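Local coordinates for protein Non-canonical purine NTP pyrophosphatase (Staphylococcus aureus, PDB 4BNQ) that probably hydrolyses non-canonical purine nucleoside triphosphates such as XTP, dITP and ITP to monophosphate and diphosphate, clearing them from the nucleotide pool, at residues K13-F21 against K172-I182; E46-A57 against S120-V130. One frame throughout, in Å; residues are numbered along the deposited sequence.

Contact 1 of 2, residues K13-F21 against K172-I182. With PO4 (phosphate ion), chain C.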
loop_
_atom_site.group_PDB
_atom_site.type_symbol
_atom_site.label_atom_id
_atom_site.label_comp_id
_atom_site.label_asym_id
_atom_site.label_seq_id
_atom_site.Cartn_x
_atom_site.Cartn_y
_atom_site.Cartn_z
ATOM N N LYS A 13 -1.924 -19.128 2.535
ATOM C CA LYS A 13 -2.729 -17.993 2.097
ATOM C C LYS A 13 -4.044 -17.883 2.870
ATOM O O LYS A 13 -4.407 -16.793 3.320
ATOM C CB LYS A 13 -3.025 -18.071 0.599
ATOM C CG LYS A 13 -1.817 -17.931 -0.304
ATOM C CD LYS A 13 -2.276 -17.701 -1.736
ATOM C CE LYS A 13 -1.113 -17.831 -2.730
ATOM N NZ LYS A 13 -1.634 -17.870 -4.129
ATOM N N ILE A 14 -4.758 -18.996 3.008
ATOM C CA ILE A 14 -6.019 -18.992 3.748
ATOM C C ILE A 14 -5.808 -18.489 5.179
ATOM O O ILE A 14 -6.576 -17.674 5.664
ATOM C CB ILE A 14 -6.720 -20.373 3.754
ATOM C CG1 ILE A 14 -7.630 -20.520 2.541
ATOM C CG2 ILE A 14 -7.661 -20.500 4.926
ATOM C CD1 ILE A 14 -6.964 -20.550 1.277
ATOM N N ASN A 15 -4.749 -18.946 5.831
ATOM C CA ASN A 15 -4.404 -18.452 7.155
ATOM C C ASN A 15 -4.215 -16.941 7.182
ATOM O O ASN A 15 -4.730 -16.271 8.070
ATOM C CB ASN A 15 -3.153 -19.155 7.680
ATOM C CG ASN A 15 -3.351 -20.656 7.822
ATOM O OD1 ASN A 15 -4.472 -21.126 8.085
ATOM N ND2 ASN A 15 -2.270 -21.422 7.642
ATOM N N ASP A 16 -3.484 -16.400 6.211
ATOM C CA ASP A 16 -3.268 -14.954 6.158
ATOM C C ASP A 16 -4.585 -14.251 5.978
ATOM O O ASP A 16 -4.815 -13.190 6.545
ATOM C CB ASP A 16 -2.405 -14.563 4.961
ATOM C CG ASP A 16 -0.945 -14.843 5.167
ATOM O OD1 ASP A 16 -0.576 -15.381 6.230
ATOM O OD2 ASP A 16 -0.160 -14.528 4.244
ATOM N N PHE A 17 -5.441 -14.827 5.147
ATOM C CA PHE A 17 -6.700 -14.176 4.846
ATOM C C PHE A 17 -7.588 -14.138 6.079
ATOM O O PHE A 17 -8.371 -13.206 6.247
ATOM C CB PHE A 17 -7.408 -14.865 3.681
ATOM C CG PHE A 17 -6.872 -14.468 2.336
ATOM C CD1 PHE A 17 -6.950 -13.147 1.906
ATOM C CD2 PHE A 17 -6.266 -15.397 1.508
ATOM C CE1 PHE A 17 -6.437 -12.765 0.659
ATOM C CE2 PHE A 17 -5.750 -15.021 0.263
ATOM C CZ PHE A 17 -5.844 -13.703 -0.157
ATOM N N LYS A 18 -7.453 -15.141 6.944
ATOM C CA LYS A 18 -8.260 -15.190 8.162
ATOM C C LYS A 18 -7.862 -14.065 9.118
ATOM O O LYS A 18 -8.728 -13.436 9.723
ATOM C CB LYS A 18 -8.192 -16.567 8.838
ATOM C CG LYS A 18 -9.060 -17.608 8.129
ATOM C CD LYS A 18 -8.973 -18.995 8.771
ATOM C CE LYS A 18 -7.567 -19.538 8.696
ATOM N NZ LYS A 18 -7.444 -20.930 9.234
ATOM N N VAL A 19 -6.555 -13.811 9.222
ATOM C CA VAL A 19 -6.030 -12.671 9.972
ATOM C C VAL A 19 -6.559 -11.339 9.435
ATOM O O VAL A 19 -6.983 -10.476 10.199
ATOM C CB VAL A 19 -4.497 -12.634 9.922
ATOM C CG1 VAL A 19 -3.961 -11.343 10.606
ATOM C CG2 VAL A 19 -3.917 -13.896 10.567
ATOM N N ILE A 20 -6.561 -11.204 8.114
ATOM C CA ILE A 20 -6.923 -9.963 7.427
ATOM C C ILE A 20 -8.433 -9.704 7.351
ATOM O O ILE A 20 -8.858 -8.569 7.199
ATOM C CB ILE A 20 -6.313 -9.972 6.000
ATOM C CG1 ILE A 20 -4.813 -9.704 6.065
ATOM C CG2 ILE A 20 -6.928 -8.923 5.101
ATOM C CD1 ILE A 20 -4.105 -10.185 4.803
ATOM N N PHE A 21 -9.250 -10.751 7.456
ATOM C CA PHE A 21 -10.706 -10.586 7.517
ATOM C C PHE A 21 -11.245 -11.150 8.825
ATOM O O PHE A 21 -11.930 -12.173 8.798
ATOM C CB PHE A 21 -11.395 -11.383 6.408
ATOM C CG PHE A 21 -11.149 -10.878 5.007
ATOM C CD1 PHE A 21 -11.748 -9.715 4.543
ATOM C CD2 PHE A 21 -10.373 -11.608 4.130
ATOM C CE1 PHE A 21 -11.545 -9.278 3.233
ATOM C CE2 PHE A 21 -10.169 -11.175 2.819
ATOM C CZ PHE A 21 -10.756 -10.019 2.371
ATOM N N LYS A 172 2.472 -9.652 10.370
ATOM C CA LYS A 172 2.570 -9.904 8.926
ATOM C C LYS A 172 1.340 -9.301 8.251
ATOM O O LYS A 172 1.453 -8.589 7.251
ATOM C CB LYS A 172 2.661 -11.416 8.622
ATOM C CG LYS A 172 3.093 -11.759 7.198
ATOM C CD LYS A 172 2.827 -13.245 6.828
ATOM C CE LYS A 172 2.967 -13.478 5.305
ATOM N NZ LYS A 172 2.757 -14.896 4.812
ATOM N N GLY A 173 0.173 -9.539 8.843
ATOM C CA GLY A 173 -1.072 -9.028 8.309
ATOM C C GLY A 173 -1.205 -7.515 8.261
ATOM O O GLY A 173 -2.124 -6.999 7.637
ATOM N N GLN A 174 -0.307 -6.799 8.921
ATOM C CA GLN A 174 -0.345 -5.345 8.897
ATOM C C GLN A 174 0.434 -4.808 7.701
ATOM O O GLN A 174 0.205 -3.679 7.262
ATOM C CB GLN A 174 0.280 -4.779 10.180
ATOM C CG GLN A 174 -0.485 -5.066 11.470
ATOM C CD GLN A 174 -1.890 -4.490 11.460
ATOM O OE1 GLN A 174 -2.088 -3.289 11.673
ATOM N NE2 GLN A 174 -2.879 -5.346 11.202
ATOM N N ILE A 175 1.381 -5.596 7.191
ATOM C CA ILE A 175 2.328 -5.060 6.213
ATOM C C ILE A 175 2.565 -5.873 4.945
ATOM O O ILE A 175 3.298 -5.428 4.072
ATOM C CB ILE A 175 3.699 -4.760 6.861
ATOM C CG1 ILE A 175 4.300 -6.031 7.456
ATOM C CG2 ILE A 175 3.577 -3.650 7.921
ATOM C CD1 ILE A 175 5.389 -6.620 6.603
ATOM N N SER A 176 1.958 -7.045 4.826
ATOM C CA SER A 176 2.274 -7.897 3.691
ATOM C C SER A 176 1.706 -7.326 2.398
ATOM O O SER A 176 0.808 -6.483 2.415
ATOM C CB SER A 176 1.736 -9.314 3.901
ATOM O OG SER A 176 0.320 -9.336 3.723
ATOM N N HIS A 177 2.250 -7.800 1.284
ATOM C CA HIS A 177 1.745 -7.521 -0.053
ATOM C C HIS A 177 0.266 -7.910 -0.199
ATOM O O HIS A 177 -0.500 -7.253 -0.913
ATOM C CB HIS A 177 2.606 -8.263 -1.086
ATOM C CG HIS A 177 2.759 -9.730 -0.818
ATOM N ND1 HIS A 177 3.259 -10.215 0.390
ATOM C CD2 HIS A 177 2.495 -10.804 -1.567
ATOM C CE1 HIS A 177 3.277 -11.528 0.342
ATOM N NE2 HIS A 177 2.833 -11.925 -0.832
ATOM N N ARG A 178 -0.121 -8.978 0.485
ATOM C CA ARG A 178 -1.494 -9.451 0.457
ATOM C C ARG A 178 -2.385 -8.508 1.276
ATOM O O ARG A 178 -3.508 -8.238 0.890
ATOM C CB ARG A 178 -1.559 -10.878 0.992
ATOM C CG ARG A 178 -2.914 -11.565 0.888
ATOM C CD ARG A 178 -2.757 -13.090 0.666
ATOM N NE ARG A 178 -1.522 -13.590 1.230
ATOM C CZ ARG A 178 -0.533 -14.146 0.543
ATOM N NH1 ARG A 178 -0.621 -14.338 -0.771
ATOM N NH2 ARG A 178 0.557 -14.513 1.194
ATOM N N ARG A 179 -1.884 -8.003 2.399
ATOM C CA ARG A 179 -2.627 -6.990 3.142
ATOM C C ARG A 179 -2.867 -5.775 2.261
ATOM O O ARG A 179 -3.961 -5.215 2.258
ATOM C CB ARG A 179 -1.891 -6.571 4.413
ATOM C CG ARG A 179 -2.501 -5.350 5.090
ATOM C CD ARG A 179 -3.934 -5.621 5.530
ATOM N NE ARG A 179 -4.633 -4.404 5.928
ATOM C CZ ARG A 179 -4.861 -4.056 7.186
ATOM N NH1 ARG A 179 -4.444 -4.839 8.173
ATOM N NH2 ARG A 179 -5.504 -2.927 7.457
ATOM N N ASN A 180 -1.855 -5.377 1.499
ATOM C CA ASN A 180 -1.982 -4.178 0.670
ATOM C C ASN A 180 -2.984 -4.352 -0.460
ATOM O O ASN A 180 -3.723 -3.427 -0.769
ATOM C CB ASN A 180 -0.626 -3.740 0.101
ATOM C CG ASN A 180 0.240 -3.075 1.139
ATOM O OD1 ASN A 180 -0.261 -2.567 2.139
ATOM N ND2 ASN A 180 1.548 -3.084 0.920
ATOM N N ALA A 181 -2.999 -5.530 -1.079
ATOM C CA ALA A 181 -3.967 -5.823 -2.124
ATOM C C ALA A 181 -5.377 -5.828 -1.570
ATOM O O ALA A 181 -6.303 -5.341 -2.210
ATOM C CB ALA A 181 -3.675 -7.166 -2.743
ATOM N N ILE A 182 -5.547 -6.423 -0.395
ATOM C CA ILE A 182 -6.867 -6.546 0.195
ATOM C C ILE A 182 -7.405 -5.172 0.611
ATOM O O ILE A 182 -8.614 -4.960 0.572
ATOM C CB ILE A 182 -6.870 -7.507 1.400
ATOM C CG1 ILE A 182 -6.634 -8.936 0.938
ATOM C CG2 ILE A 182 -8.207 -7.459 2.134
ATOM C CD1 ILE A 182 -7.772 -9.514 0.103
HETATM P P PO4 C . -3.010 -21.068 -5.209
HETATM O O1 PO4 C . -3.614 -19.813 -4.577
HETATM O O2 PO4 C . -1.639 -21.317 -4.626
HETATM O O3 PO4 C . -2.873 -20.842 -6.703
HETATM O O4 PO4 C . -3.896 -22.256 -4.960
HETATM O O HOH W 1 -0.612 -11.556 4.601
#
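Arg178 lays its aliphatic part over one face of the Phe17 ring, CD lying 3.3 Å from CZ, and the whole side chain sits as a knob among Lys13, Asp16, Phe17 and Ile20. CG stands anti to the backbone N (chi1 -174°), but the chain then bends at chi2 and chi3, which brings the guanidinium round to the Asp16 carboxylate. There NH2 donates to OD2 of Asp16 (3.1 Å, N-H...O 152°) on the anti side, somewhat out of the carboxylate plane, while the extended Lys172 brings NZ to the syn lone pair of the same OD2 at 3.0 Å. A short acid thus serves two long cations, and both have a further acidic partner, Asp152 for Lys172 and Asp67 for Arg178. Lys13 rests CG on one face of the guanidinium and sends NZ to O1 of the phosphate ion, 2.8 Å away. Away from the charges, Ile20 fits as a knob among Gly173, Arg178, Arg179 and Ile182, its CG2 3.5 Å from CG2 of Ile182; Ile182 also touches the rings of Phe17 and Phe21. Gly173, lacking a side chain, lets Val19 lie close to its backbone. Lys13, Lys172 and Arg178 are predicted substrate-binding residues. Helix 11-20 crosses the start of helix 177-191 at -54° between the short axes, and the Phe17 ring also packs on strands 3-6, 64-73 and 112-123.

Contact 2 of 2, residues E46-A57 against S120-V130. With PO4 (phosphate ion), chain C.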
loop_
_atom_site.group_PDB
_atom_site.type_symbol
_atom_site.label_atom_id
_atom_site.label_comp_id
_atom_site.label_asym_id
_atom_site.label_seq_id
_atom_site.Cartn_x
_atom_site.Cartn_y
_atom_site.Cartn_z
ATOM N N GLU A 46 -1.773 -11.553 -12.588
ATOM C CA GLU A 46 -3.144 -11.111 -12.773
ATOM C C GLU A 46 -3.944 -12.148 -13.551
ATOM O O GLU A 46 -5.065 -12.489 -13.164
ATOM C CB GLU A 46 -3.178 -9.752 -13.481
ATOM C CG GLU A 46 -4.524 -9.419 -14.117
ATOM C CD GLU A 46 -4.626 -7.970 -14.578
ATOM O OE1 GLU A 46 -3.912 -7.112 -14.008
ATOM O OE2 GLU A 46 -5.435 -7.684 -15.497
ATOM N N GLU A 47 -3.348 -12.668 -14.623
ATOM C CA GLU A 47 -3.991 -13.683 -15.450
ATOM C C GLU A 47 -4.227 -14.978 -14.693
ATOM O O GLU A 47 -5.264 -15.625 -14.851
ATOM C CB GLU A 47 -3.171 -13.929 -16.724
ATOM C CG GLU A 47 -3.170 -12.729 -17.661
ATOM C CD GLU A 47 -2.331 -12.940 -18.906
ATOM O OE1 GLU A 47 -1.823 -14.065 -19.113
ATOM O OE2 GLU A 47 -2.174 -11.971 -19.677
ATOM N N ASN A 48 -3.267 -15.363 -13.865
ATOM C CA ASN A 48 -3.435 -16.577 -13.074
ATOM C C ASN A 48 -4.543 -16.433 -12.026
ATOM O O ASN A 48 -5.324 -17.359 -11.820
ATOM C CB ASN A 48 -2.110 -16.998 -12.443
ATOM C CG ASN A 48 -1.191 -17.653 -13.442
ATOM O OD1 ASN A 48 -1.653 -18.257 -14.411
ATOM N ND2 ASN A 48 0.114 -17.541 -13.219
ATOM N N ALA A 49 -4.614 -15.268 -11.380
ATOM C CA ALA A 49 -5.665 -15.001 -10.395
ATOM C C ALA A 49 -7.069 -15.007 -11.028
ATOM O O ALA A 49 -7.997 -15.594 -10.487
ATOM C CB ALA A 49 -5.405 -13.677 -9.692
ATOM N N ILE A 50 -7.210 -14.350 -12.173
ATOM C CA ILE A 50 -8.471 -14.325 -12.899
ATOM C C ILE A 50 -8.938 -15.737 -13.269
ATOM O O ILE A 50 -10.120 -16.068 -13.145
ATOM C CB ILE A 50 -8.349 -13.478 -14.183
ATOM C CG1 ILE A 50 -8.203 -11.993 -13.824
ATOM C CG2 ILE A 50 -9.558 -13.699 -15.091
ATOM C CD1 ILE A 50 -8.048 -11.072 -15.032
ATOM N N LEU A 51 -8.014 -16.575 -13.715
ATOM C CA LEU A 51 -8.384 -17.928 -14.097
ATOM C C LEU A 51 -8.940 -18.661 -12.875
ATOM O O LEU A 51 -9.937 -19.375 -12.963
ATOM C CB LEU A 51 -7.180 -18.683 -14.704
ATOM C CG LEU A 51 -6.676 -18.276 -16.098
ATOM C CD1 LEU A 51 -5.280 -18.848 -16.353
ATOM C CD2 LEU A 51 -7.625 -18.751 -17.187
ATOM N N LYS A 52 -8.318 -18.473 -11.719
ATOM C CA LYS A 52 -8.792 -19.191 -10.538
ATOM C C LYS A 52 -10.139 -18.678 -10.043
ATOM O O LYS A 52 -11.035 -19.480 -9.781
ATOM C CB LYS A 52 -7.725 -19.231 -9.431
ATOM C CG LYS A 52 -6.529 -20.164 -9.780
ATOM C CD LYS A 52 -5.401 -20.125 -8.738
ATOM C CE LYS A 52 -4.665 -18.794 -8.763
ATOM N NZ LYS A 52 -3.383 -18.849 -8.010
ATOM N N SER A 53 -10.301 -17.356 -9.943
ATOM C CA SER A 53 -11.547 -16.807 -9.403
ATOM C C SER A 53 -12.729 -17.079 -10.326
ATOM O O SER A 53 -13.809 -17.461 -9.863
ATOM C CB SER A 53 -11.437 -15.305 -9.125
ATOM O OG SER A 53 -11.166 -14.614 -10.321
ATOM N N GLU A 54 -12.529 -16.892 -11.629
ATOM C CA GLU A 54 -13.603 -17.150 -12.588
ATOM C C GLU A 54 -14.021 -18.618 -12.595
ATOM O O GLU A 54 -15.214 -18.936 -12.665
ATOM C CB GLU A 54 -13.231 -16.631 -13.983
ATOM C CG GLU A 54 -13.268 -15.117 -14.006
ATOM C CD GLU A 54 -13.056 -14.505 -15.378
ATOM O OE1 GLU A 54 -12.677 -15.233 -16.330
ATOM O OE2 GLU A 54 -13.241 -13.269 -15.492
ATOM N N ALA A 55 -13.048 -19.512 -12.465
ATOM C CA ALA A 55 -13.366 -20.937 -12.482
ATOM C C ALA A 55 -14.196 -21.348 -11.261
ATOM O O ALA A 55 -15.172 -22.093 -11.394
ATOM C CB ALA A 55 -12.099 -21.783 -12.600
ATOM N N ALA A 56 -13.828 -20.850 -10.079
ATOM C CA ALA A 56 -14.572 -21.178 -8.861
ATOM C C ALA A 56 -15.967 -20.581 -8.935
ATOM O O ALA A 56 -16.954 -21.219 -8.562
ATOM C CB ALA A 56 -13.855 -20.666 -7.639
ATOM N N ALA A 57 -16.039 -19.352 -9.433
ATOM C CA ALA A 57 -17.292 -18.611 -9.466
ATOM C C ALA A 57 -18.295 -19.267 -10.407
ATOM O O ALA A 57 -19.466 -19.411 -10.058
ATOM C CB ALA A 57 -17.043 -17.179 -9.865
ATOM N N SER A 120 -8.007 -11.297 -7.401
ATOM C CA SER A 120 -9.116 -11.042 -8.318
ATOM C C SER A 120 -10.461 -11.461 -7.726
ATOM O O SER A 120 -10.573 -12.527 -7.115
ATOM C CB SER A 120 -8.899 -11.717 -9.670
ATOM O OG SER A 120 -9.036 -13.108 -9.548
ATOM N N MET A 121 -11.478 -10.626 -7.910
ATOM C CA MET A 121 -12.827 -10.955 -7.455
ATOM C C MET A 121 -13.708 -11.284 -8.656
ATOM O O MET A 121 -13.724 -10.558 -9.649
ATOM C CB MET A 121 -13.425 -9.789 -6.661
ATOM C CG MET A 121 -14.850 -10.026 -6.161
ATOM S SD MET A 121 -15.447 -8.704 -5.046
ATOM C CE MET A 121 -15.460 -9.682 -3.580
ATOM N N SER A 122 -14.434 -12.390 -8.572
ATOM C CA SER A 122 -15.304 -12.784 -9.660
ATOM C C SER A 122 -16.617 -13.269 -9.107
ATOM O O SER A 122 -16.688 -13.747 -7.968
ATOM C CB SER A 122 -14.658 -13.884 -10.494
ATOM O OG SER A 122 -13.407 -13.439 -10.971
ATOM N N GLY A 123 -17.654 -13.145 -9.920
ATOM C CA GLY A 123 -18.998 -13.446 -9.484
ATOM C C GLY A 123 -19.961 -13.421 -10.651
ATOM O O GLY A 123 -19.638 -12.917 -11.736
ATOM N N PRO A 124 -21.159 -13.971 -10.433
ATOM C CA PRO A 124 -22.183 -14.088 -11.481
ATOM C C PRO A 124 -22.827 -12.757 -11.860
ATOM O O PRO A 124 -23.510 -12.707 -12.869
ATOM C CB PRO A 124 -23.222 -15.043 -10.867
ATOM C CG PRO A 124 -22.990 -14.983 -9.391
ATOM C CD PRO A 124 -21.543 -14.644 -9.180
ATOM N N ASP A 125 -22.600 -11.702 -11.088
ATOM C CA ASP A 125 -23.249 -10.424 -11.358
ATOM C C ASP A 125 -22.293 -9.252 -11.540
ATOM O O ASP A 125 -22.723 -8.101 -11.486
ATOM C CB ASP A 125 -24.243 -10.092 -10.242
ATOM C CG ASP A 125 -25.323 -11.150 -10.096
ATOM O OD1 ASP A 125 -25.843 -11.631 -11.132
ATOM O OD2 ASP A 125 -25.644 -11.512 -8.944
ATOM N N MET A 126 -21.010 -9.538 -11.753
ATOM C CA MET A 126 -19.998 -8.493 -11.928
ATOM C C MET A 126 -18.975 -8.977 -12.935
ATOM O O MET A 126 -18.792 -10.184 -13.094
ATOM C CB MET A 126 -19.294 -8.216 -10.609
ATOM C CG MET A 126 -18.557 -9.442 -10.075
ATOM S SD MET A 126 -17.830 -9.197 -8.454
ATOM C CE MET A 126 -16.705 -7.850 -8.830
ATOM N N GLU A 127 -18.332 -8.048 -13.635
ATOM C CA GLU A 127 -17.126 -8.378 -14.384
ATOM C C GLU A 127 -16.013 -8.603 -13.376
ATOM O O GLU A 127 -16.010 -8.004 -12.300
ATOM C CB GLU A 127 -16.727 -7.238 -15.314
ATOM C CG GLU A 127 -17.599 -7.114 -16.545
ATOM C CD GLU A 127 -17.139 -5.996 -17.461
ATOM O OE1 GLU A 127 -16.006 -5.494 -17.272
ATOM O OE2 GLU A 127 -17.911 -5.617 -18.367
ATOM N N THR A 128 -15.064 -9.460 -13.716
ATOM C CA THR A 128 -13.975 -9.733 -12.798
ATOM C C THR A 128 -13.156 -8.482 -12.516
ATOM O O THR A 128 -12.861 -7.702 -13.427
ATOM C CB THR A 128 -13.069 -10.824 -13.332
ATOM O OG1 THR A 128 -13.817 -12.050 -13.403
ATOM C CG2 THR A 128 -11.873 -11.005 -12.412
ATOM N N LYS A 129 -12.792 -8.283 -11.250
ATOM C CA LYS A 129 -11.981 -7.133 -10.878
ATOM C C LYS A 129 -10.693 -7.564 -10.142
ATOM O O LYS A 129 -10.718 -8.493 -9.322
ATOM C CB LYS A 129 -12.830 -6.152 -10.059
ATOM C CG LYS A 129 -12.177 -4.794 -9.878
ATOM C CD LYS A 129 -11.526 -4.275 -11.173
ATOM C CE LYS A 129 -10.549 -3.121 -10.874
ATOM N NZ LYS A 129 -11.182 -1.977 -10.146
ATOM N N VAL A 130 -9.572 -6.909 -10.458
ATOM C CA VAL A 130 -8.266 -7.269 -9.890
ATOM C C VAL A 130 -7.640 -6.148 -9.059
ATOM O O VAL A 130 -7.816 -4.967 -9.367
ATOM C CB VAL A 130 -7.256 -7.670 -10.989
ATOM C CG1 VAL A 130 -7.745 -8.894 -11.717
ATOM C CG2 VAL A 130 -7.040 -6.513 -11.968
HETATM P P PO4 C . -3.010 -21.068 -5.209
HETATM O O1 PO4 C . -3.614 -19.813 -4.577
HETATM O O2 PO4 C . -1.639 -21.317 -4.626
HETATM O O3 PO4 C . -2.873 -20.842 -6.703
HETATM O O4 PO4 C . -3.896 -22.256 -4.960
#
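Ser120, Ser122 and Val130 offer the helix two small hydroxyls and one branched apolar group; Ser53 meets the hydroxyls, Ile50 and Glu46 the valine. Ser53 OG lies 2.7 Å from OG of Ser120 and 2.6 Å from OG of Ser122, hydrogen-bonded to both. With chi1 at 61°, this OG stands between its own backbone N and carbonyl carbon, which places it between the two strand hydroxyls. Short side chains suit the place, because helix and strand come close here, their local axes 7.2 Å apart; Ala49 and Ala57, with single methyls, pack against Ser120 and Ser122. Val130 receives longer partners, CG1 touching CG1 of Ile50 at 3.8 Å while CG2 lies beside the Glu46 carboxylate, whose extended chain crosses the valine at about a right angle. On the same strand as Val130, Thr128 OG1 lies only 2.5 Å from OE2 of Glu54, too short to be taken at face value, though a hydrogen bond is likely; its methyl CG2 faces Ile50. The helix runs at 24° to strand 120-123, along it toward the type I turn from Gly123 to Met126, and at 139° to strand 126-130, the other strand of the hairpin. Strand 64-73 pairs with strand 112-123 and also meets helix 45-60 through Ala66 and Val64, while on the far side of the sheet Met121 packs on helix 177-191.

Overall arrangement
The centres of contacts 1 and 2 lie 19 Å apart, and their nearest atoms come within about 4 Å without touching. Both reach one phosphate ion, probably from the crystallisation liquor: Lys13 of contact 1 hydrogen-bonds to it, as do Ser8 and Asn9, both predicted to bind substrate, and Lys52 NZ of contact 2 lies so close (2.4 Å from O3) that its exact geometry is doubtful. The ion may therefore mark where a phosphate group of the nucleotide sits. Asp67 and Asp68 on strand 64-73 tie the two regions together, Asp67 pairing with Lys13 and Arg178, and Asp68, the predicted proton acceptor and magnesium ligand, with Lys52. Contact 2 packs the helix carrying Lys52 onto the central sheet.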